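Local structure of rifin (Plasmodium falciparum, 7JZI) at residues Met24-Glu29 / Glu114-Ser119; Val36-Ser41 / Ile78-Val83; Thr65-Val70 / Cys82-Lys87. The protein is a variant surface antigen of the malaria parasite, presumably displayed on infected erythrocytes, and this all-helical piece binds another protein, probably as immune-receptor-binding rifins do. All blocks are in the same frame, centred on the assembly; numbering follows the deposited sequence.

Contact 1. Residues Met24-Glu29 / Glu114-Ser119; sequences MKIVIE and EKATQS
Ile26 and Ala116 bring helices 8-33 and 101-127 together, an instance of antiparallel helices meeting through one long branch on one side and a small residue on the other. Here the axes run at 159° and approach to 8.5 Å, and the contact is almost wholly apolar. The CD1 methyl of Ile26 does most of the touching: it lies over the backbone of the partner helix, 3.3 Å from Ala116 CA, with the CG of Lys115 and the CB of Ser119 beside it. With chi1 at 60°, Ile26 tucks CG1 into the angle between its N and C, and the extended chi2 (-174°) carries CD1 across. Next to it, Val27 CG1 rests 3.5 Å from Ala116 CB. Lys115 offers the lower part of its chain, CG 3.4 Å from Ile26 CD1 and CD a little farther, before bending repeatedly.

The Thr117 side chain bonds within its own helix: OG1 donates to Glu114 O at 3.1 Å and so joins Gln118 N on the same face of that carbonyl. Around this pairing, Met24 touches Phe47 and Val48 of helix 43-50, Ile28 touches Val48, and Tyr53 in the following loop packs on both Met24 and Ala116.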
# COMPACT_ATOMS: atom_id res chain seq x y z
N MET B 24 -24.71 -4.37 -2.74
CA MET B 24 -23.42 -5.04 -2.57
C MET B 24 -22.70 -5.42 -3.87
O MET B 24 -21.47 -5.50 -3.87
CB MET B 24 -23.56 -6.28 -1.69
CG MET B 24 -22.22 -6.64 -1.05
SD MET B 24 -22.28 -7.85 0.28
CE MET B 24 -21.47 -9.20 -0.55
N LYS B 25 -23.42 -5.74 -4.95
CA LYS B 25 -22.75 -6.24 -6.16
C LYS B 25 -21.79 -5.22 -6.78
O LYS B 25 -20.64 -5.55 -7.12
CB LYS B 25 -23.77 -6.72 -7.19
CG LYS B 25 -24.98 -7.38 -6.57
CD LYS B 25 -25.61 -8.35 -7.55
CE LYS B 25 -26.89 -8.91 -7.01
NZ LYS B 25 -28.04 -8.06 -7.31
N ILE B 26 -22.24 -3.98 -6.98
CA ILE B 26 -21.35 -2.96 -7.53
C ILE B 26 -20.09 -2.81 -6.67
O ILE B 26 -18.98 -2.62 -7.18
CB ILE B 26 -22.11 -1.63 -7.76
CG1 ILE B 26 -22.73 -1.05 -6.48
CG2 ILE B 26 -23.19 -1.74 -8.87
CD1 ILE B 26 -23.63 0.21 -6.81
N VAL B 27 -20.23 -2.90 -5.34
CA VAL B 27 -19.01 -2.73 -4.56
C VAL B 27 -18.16 -4.00 -4.54
O VAL B 27 -16.94 -3.92 -4.34
CB VAL B 27 -19.32 -2.26 -3.12
CG1 VAL B 27 -20.16 -0.97 -3.11
CG2 VAL B 27 -19.99 -3.33 -2.28
N ILE B 28 -18.73 -5.19 -4.79
CA ILE B 28 -17.82 -6.32 -5.01
C ILE B 28 -17.02 -6.12 -6.29
O ILE B 28 -15.84 -6.51 -6.36
CB ILE B 28 -18.53 -7.70 -4.94
CG1 ILE B 28 -19.61 -8.00 -5.99
CG2 ILE B 28 -19.06 -7.98 -3.54
CD1 ILE B 28 -19.09 -8.58 -7.32
N GLU B 29 -17.63 -5.51 -7.31
CA GLU B 29 -16.85 -5.07 -8.47
C GLU B 29 -15.72 -4.16 -8.01
O GLU B 29 -14.58 -4.28 -8.47
CB GLU B 29 -17.74 -4.35 -9.48
CG GLU B 29 -19.09 -5.00 -9.76
CD GLU B 29 -19.03 -6.04 -10.87
OE1 GLU B 29 -19.06 -7.25 -10.56
OE2 GLU B 29 -18.94 -5.64 -12.05
N GLU B 114 -20.80 5.28 -2.05
CA GLU B 114 -21.85 6.20 -2.45
C GLU B 114 -22.44 5.81 -3.80
O GLU B 114 -23.65 5.98 -4.00
CB GLU B 114 -21.33 7.64 -2.43
CG GLU B 114 -20.61 7.94 -1.11
CD GLU B 114 -21.13 9.17 -0.38
OE1 GLU B 114 -22.10 9.80 -0.86
OE2 GLU B 114 -20.60 9.48 0.72
N LYS B 115 -21.63 5.20 -4.67
CA LYS B 115 -22.13 4.37 -5.76
C LYS B 115 -23.25 3.46 -5.28
O LYS B 115 -24.37 3.50 -5.78
CB LYS B 115 -20.93 3.56 -6.28
CG LYS B 115 -21.16 2.54 -7.36
CD LYS B 115 -21.80 3.08 -8.61
CE LYS B 115 -20.70 3.36 -9.63
NZ LYS B 115 -21.04 2.83 -10.98
N ALA B 116 -22.94 2.65 -4.25
CA ALA B 116 -23.88 1.63 -3.79
C ALA B 116 -25.13 2.24 -3.17
O ALA B 116 -26.24 1.75 -3.41
CB ALA B 116 -23.21 0.70 -2.79
N THR B 117 -24.97 3.28 -2.35
CA THR B 117 -26.13 3.89 -1.71
C THR B 117 -27.07 4.52 -2.72
O THR B 117 -28.29 4.30 -2.66
CB THR B 117 -25.71 4.91 -0.65
OG1 THR B 117 -25.11 6.04 -1.30
CG2 THR B 117 -24.78 4.28 0.38
N GLN B 118 -26.55 5.27 -3.69
CA GLN B 118 -27.55 5.89 -4.54
C GLN B 118 -28.05 4.87 -5.56
O GLN B 118 -29.18 5.02 -6.06
CB GLN B 118 -26.99 7.09 -5.33
CG GLN B 118 -28.06 7.53 -6.35
CD GLN B 118 -27.55 7.96 -7.70
OE1 GLN B 118 -26.49 7.52 -8.15
NE2 GLN B 118 -28.37 8.75 -8.39
N SER B 119 -27.34 3.76 -5.78
CA SER B 119 -27.95 2.75 -6.62
C SER B 119 -29.04 2.00 -5.86
O SER B 119 -30.07 1.65 -6.43
CB SER B 119 -26.89 1.81 -7.17
OG SER B 119 -27.45 0.90 -8.09

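Contact 2. Residues Val36-Ser41 / Ile78-Val83; sequences VDTLKS and IHPICV
Thr38 and Ile81 mark where two interhelical loops come nearest, their CA atoms 6.5 Å apart. Val36 to Thr38 are helical in phi and psi but do not form a regular helix, and at Leu39 the chain turns to an extended conformation. On the other side His79 is extended, and from Pro80 onward the backbone coils helically, with a bond from Cys82 N to His79 O.

The Thr38 hydroxyl, set opposite the backbone N (chi1 172°), touches both the imidazole and the proline, which meet it from directions about a right angle apart: Thr38 OG1 is 3.1 Å from His79 CE1 and 3.2 Å from Pro80 CG. It meets the ring obliquely. Thr38 CG2 also lies against His79 CE1, at 3.3 Å, and against Ile81 CB at 3.7 Å. Deeper in, Leu39 CD2 and Ile81 CD1 meet at 3.6 Å, and both residues go on to pack against helix 56-70, Leu39 on Ile63 and Ile81 on Met67. The 78-83 loop also carries Cys82, disulfide-bonded to Cys71, and an aromatic side chain of the other protein chain packs on Cys82.

Ile81 N donates to His79 ND1 at 3.0 Å with an angle of 165°, the donor only 5° out of the ring plane, which fixes the rotation of the ring and points CE1 at Thr38. Because ND1 accepts this bond, a neutral ring would probably be protonated at NE2. The loops meet by van der Waals contact, partly around a hydroxyl, while the one side-chain hydrogen bond within these segments orients the histidine.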
# COMPACT_ATOMS: atom_id res chain seq x y z
N VAL B 36 -8.78 -7.20 -3.91
CA VAL B 36 -8.98 -7.74 -2.58
C VAL B 36 -9.15 -9.27 -2.67
O VAL B 36 -8.93 -9.99 -1.69
CB VAL B 36 -10.20 -7.04 -1.97
CG1 VAL B 36 -10.53 -7.59 -0.61
CG2 VAL B 36 -9.95 -5.54 -1.89
N ASP B 37 -9.50 -9.79 -3.85
CA ASP B 37 -9.39 -11.20 -4.25
C ASP B 37 -8.09 -11.95 -3.93
O ASP B 37 -8.12 -13.12 -3.53
CB ASP B 37 -9.77 -11.29 -5.73
CG ASP B 37 -10.15 -12.68 -6.16
OD1 ASP B 37 -11.35 -13.06 -6.18
OD2 ASP B 37 -9.24 -13.28 -6.78
N THR B 38 -6.93 -11.31 -4.05
CA THR B 38 -5.73 -12.15 -3.94
C THR B 38 -5.23 -12.30 -2.50
O THR B 38 -4.40 -13.18 -2.25
CB THR B 38 -4.64 -11.62 -4.85
OG1 THR B 38 -3.42 -12.33 -4.60
CG2 THR B 38 -4.43 -10.13 -4.65
N LEU B 39 -5.72 -11.50 -1.56
CA LEU B 39 -5.24 -11.59 -0.18
C LEU B 39 -5.59 -12.94 0.45
O LEU B 39 -6.76 -13.34 0.46
CB LEU B 39 -5.82 -10.45 0.67
CG LEU B 39 -5.63 -9.03 0.16
CD1 LEU B 39 -6.34 -8.06 1.08
CD2 LEU B 39 -4.16 -8.70 0.05
N LYS B 40 -4.58 -13.61 1.01
CA LYS B 40 -4.74 -14.93 1.63
C LYS B 40 -5.20 -14.87 3.08
O LYS B 40 -5.39 -15.92 3.69
CB LYS B 40 -3.42 -15.71 1.57
CG LYS B 40 -3.15 -16.42 0.25
CD LYS B 40 -2.64 -17.84 0.50
CE LYS B 40 -3.78 -18.81 0.79
NZ LYS B 40 -3.29 -20.21 0.87
N SER B 41 -5.34 -13.67 3.65
CA SER B 41 -6.12 -13.53 4.88
C SER B 41 -7.54 -14.05 4.71
O SER B 41 -8.10 -14.68 5.61
CB SER B 41 -6.15 -12.07 5.32
OG SER B 41 -6.85 -11.29 4.36
N ILE B 78 6.71 -12.34 -5.03
CA ILE B 78 5.88 -11.30 -5.64
C ILE B 78 4.42 -11.68 -5.43
O ILE B 78 4.05 -12.86 -5.53
CB ILE B 78 6.22 -11.11 -7.13
CG1 ILE B 78 7.59 -10.43 -7.27
CG2 ILE B 78 5.18 -10.24 -7.81
CD1 ILE B 78 8.66 -11.32 -7.86
N HIS B 79 3.58 -10.68 -5.18
CA HIS B 79 2.17 -10.86 -4.88
C HIS B 79 1.33 -9.98 -5.79
O HIS B 79 1.66 -8.81 -6.00
CB HIS B 79 1.91 -10.52 -3.41
CG HIS B 79 0.50 -10.74 -2.95
ND1 HIS B 79 -0.57 -10.06 -3.49
CD2 HIS B 79 -0.00 -11.53 -1.98
CE1 HIS B 79 -1.68 -10.44 -2.87
NE2 HIS B 79 -1.36 -11.33 -1.95
N PRO B 80 0.23 -10.52 -6.34
CA PRO B 80 -0.50 -9.79 -7.39
C PRO B 80 -1.01 -8.41 -6.99
O PRO B 80 -1.08 -7.52 -7.84
CB PRO B 80 -1.68 -10.72 -7.72
CG PRO B 80 -1.40 -12.02 -7.06
CD PRO B 80 -0.14 -11.94 -6.26
N ILE B 81 -1.39 -8.22 -5.72
CA ILE B 81 -2.05 -6.94 -5.28
C ILE B 81 -1.15 -5.74 -5.43
O ILE B 81 -1.66 -4.63 -5.58
CB ILE B 81 -2.64 -7.02 -3.86
CG1 ILE B 81 -3.78 -6.01 -3.67
CG2 ILE B 81 -1.57 -6.85 -2.80
CD1 ILE B 81 -4.29 -5.92 -2.26
N CYS B 82 0.15 -5.95 -5.38
CA CYS B 82 1.07 -4.80 -5.33
C CYS B 82 0.87 -3.85 -6.52
O CYS B 82 1.01 -2.64 -6.31
CB CYS B 82 2.48 -5.30 -5.12
SG CYS B 82 2.67 -6.30 -3.63
N VAL B 83 0.52 -4.35 -7.70
CA VAL B 83 0.42 -3.48 -8.90
C VAL B 83 -0.65 -2.41 -8.70
O VAL B 83 -0.50 -1.32 -9.26
CB VAL B 83 0.18 -4.30 -10.18
CG1 VAL B 83 -1.18 -4.97 -10.18
CG2 VAL B 83 0.37 -3.48 -11.44

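Contact 3. Residues Thr65-Val70 / Cys82-Lys87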
# COMPACT_ATOMS: atom_id res chain seq x y z
N THR B 65 -3.18 -2.51 6.05
CA THR B 65 -2.21 -3.28 6.83
C THR B 65 -1.68 -4.43 6.00
O THR B 65 -0.47 -4.51 5.74
CB THR B 65 -2.83 -3.79 8.14
OG1 THR B 65 -3.46 -5.06 7.91
CG2 THR B 65 -3.84 -2.81 8.69
N GLU B 66 -2.58 -5.26 5.49
CA GLU B 66 -2.14 -6.41 4.71
C GLU B 66 -1.29 -5.97 3.54
O GLU B 66 -0.19 -6.50 3.34
CB GLU B 66 -3.32 -7.22 4.22
CG GLU B 66 -2.90 -8.49 3.51
CD GLU B 66 -3.70 -9.68 3.97
OE1 GLU B 66 -4.70 -9.45 4.68
OE2 GLU B 66 -3.35 -10.82 3.61
N MET B 67 -1.73 -4.94 2.80
CA MET B 67 -0.98 -4.56 1.61
C MET B 67 0.42 -4.13 1.99
O MET B 67 1.39 -4.58 1.37
CB MET B 67 -1.71 -3.45 0.85
CG MET B 67 -1.32 -3.36 -0.62
SD MET B 67 -2.22 -2.13 -1.58
CE MET B 67 -3.88 -2.36 -0.97
N ASN B 68 0.53 -3.40 3.10
CA ASN B 68 1.85 -2.93 3.57
C ASN B 68 2.72 -4.17 3.79
O ASN B 68 3.87 -4.14 3.34
CB ASN B 68 1.74 -2.00 4.77
CG ASN B 68 1.21 -0.63 4.41
OD1 ASN B 68 0.95 0.19 5.29
ND2 ASN B 68 1.04 -0.36 3.13
N GLU B 69 2.21 -5.20 4.47
CA GLU B 69 3.04 -6.37 4.75
C GLU B 69 3.43 -7.10 3.48
O GLU B 69 4.56 -7.57 3.36
CB GLU B 69 2.34 -7.34 5.69
CG GLU B 69 3.27 -8.44 6.16
CD GLU B 69 2.56 -9.61 6.80
OE1 GLU B 69 1.47 -9.40 7.36
OE2 GLU B 69 3.08 -10.75 6.71
N VAL B 70 2.51 -7.19 2.51
CA VAL B 70 2.78 -8.10 1.39
C VAL B 70 3.46 -7.40 0.23
O VAL B 70 3.93 -8.07 -0.70
CB VAL B 70 1.51 -8.80 0.88
CG1 VAL B 70 1.11 -9.96 1.79
CG2 VAL B 70 0.38 -7.81 0.68
N CYS B 82 0.15 -5.95 -5.38
CA CYS B 82 1.07 -4.80 -5.33
C CYS B 82 0.87 -3.85 -6.52
O CYS B 82 1.01 -2.64 -6.31
CB CYS B 82 2.48 -5.30 -5.12
SG CYS B 82 2.67 -6.30 -3.63
N VAL B 83 0.52 -4.35 -7.70
CA VAL B 83 0.42 -3.48 -8.90
C VAL B 83 -0.65 -2.41 -8.70
O VAL B 83 -0.50 -1.32 -9.26
CB VAL B 83 0.18 -4.30 -10.18
CG1 VAL B 83 -1.18 -4.97 -10.18
CG2 VAL B 83 0.37 -3.48 -11.44
N VAL B 84 -1.67 -2.69 -7.90
CA VAL B 84 -2.81 -1.73 -7.76
C VAL B 84 -2.33 -0.41 -7.15
O VAL B 84 -3.03 0.60 -7.30
CB VAL B 84 -3.98 -2.34 -6.97
CG1 VAL B 84 -3.86 -2.11 -5.48
CG2 VAL B 84 -5.32 -1.81 -7.48
N ARG B 85 -1.17 -0.41 -6.50
CA ARG B 85 -0.70 0.81 -5.82
C ARG B 85 -0.56 1.94 -6.84
O ARG B 85 -0.87 3.08 -6.50
CB ARG B 85 0.64 0.54 -5.13
CG ARG B 85 0.53 0.13 -3.67
CD ARG B 85 1.90 -0.21 -3.12
NE ARG B 85 1.91 -0.27 -1.67
CZ ARG B 85 2.94 -0.68 -0.95
NH1 ARG B 85 2.85 -0.70 0.37
NH2 ARG B 85 4.05 -1.07 -1.54
N GLU B 86 -0.12 1.63 -8.06
CA GLU B 86 0.13 2.70 -9.05
C GLU B 86 -1.18 3.44 -9.31
O GLU B 86 -1.15 4.67 -9.42
CB GLU B 86 0.63 2.10 -10.37
CG GLU B 86 2.00 1.47 -10.27
CD GLU B 86 2.44 0.76 -11.53
OE1 GLU B 86 1.57 0.42 -12.35
OE2 GLU B 86 3.66 0.55 -11.70
N LYS B 87 -2.28 2.70 -9.40
CA LYS B 87 -3.60 3.32 -9.62
C LYS B 87 -3.95 4.18 -8.41
O LYS B 87 -4.56 5.24 -8.60
CB LYS B 87 -4.62 2.22 -9.89
CG LYS B 87 -4.11 1.11 -10.81
CD LYS B 87 -5.15 0.09 -11.18
CE LYS B 87 -4.60 -0.98 -12.11
NZ LYS B 87 -5.66 -1.90 -12.59
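Met67 and Arg85 lie alongside each other, their chains sliding past in opposite directions, so that the sulfur of one comes beside the start of the other: Met67 SD is 4.1 Å from Arg85 CG. The methionine has CG opposite the backbone N (chi1 -158°), and this with an extended chi2 carries SD to that point and, at 4.2 Å, to Val84 CG1; the bend at chi3 then turns CE aside. Arg85, extended from CG to NE, reaches back toward helix 56-70.

The side chains of Asn68 and Arg85 cross at about a right angle, their amide and guanidinium planes 49° apart. Asn68 leaves its backbone pointing away, yet its amide returns, and ND2 lies in the guanidinium plane at its edge, 3.3 Å from Arg85 NH1. Both atoms are donors, so this is proximity without a bond. The stronger polar partners of Arg85 are elsewhere: NH2 donates to the backbone of the other protein chain, and an aromatic side chain of that chain makes a cation-pi contact with it.

The segments flank a disulfide-closed loop, in which Cys71, just past the end of helix 56-70, is bonded to Cys82, just ahead of helix 84-88. The covalent link holds the two helices near each other in this small helical domain. Beside it, Cys82 SG lies 3.6 Å from Val70 O, at the last residue of helix 56-70. Gln101 of helix 101-127 touches Met67, Asn68 and Arg85, and Ile105 covers Met67 further. Val70 packs on Tyr75.

How the contacts relate
From the N terminus, helix 8-33 supplies the first half of contact 1 and the loop behind it the first half of contact 2. Helix 56-70 then brings in contact 3, which closes the shortest loop, 11 residues; contact 2 opens earlier and ends on the overlapping segment, sharing Cys82 and Val83. Both are nested within the long loop that contact 1 closes when helix 101-127 returns beside helix 8-33. Contacts 2 and 3 also touch directly, for instance at Ser41 OG and Glu66 OE1, 2.9 Å apart. Contact 1 lies on the opposite side of the chain's centre, its centre about 22 and 23 Å from theirs, and ties the long helices together while the others gather loops and short helix.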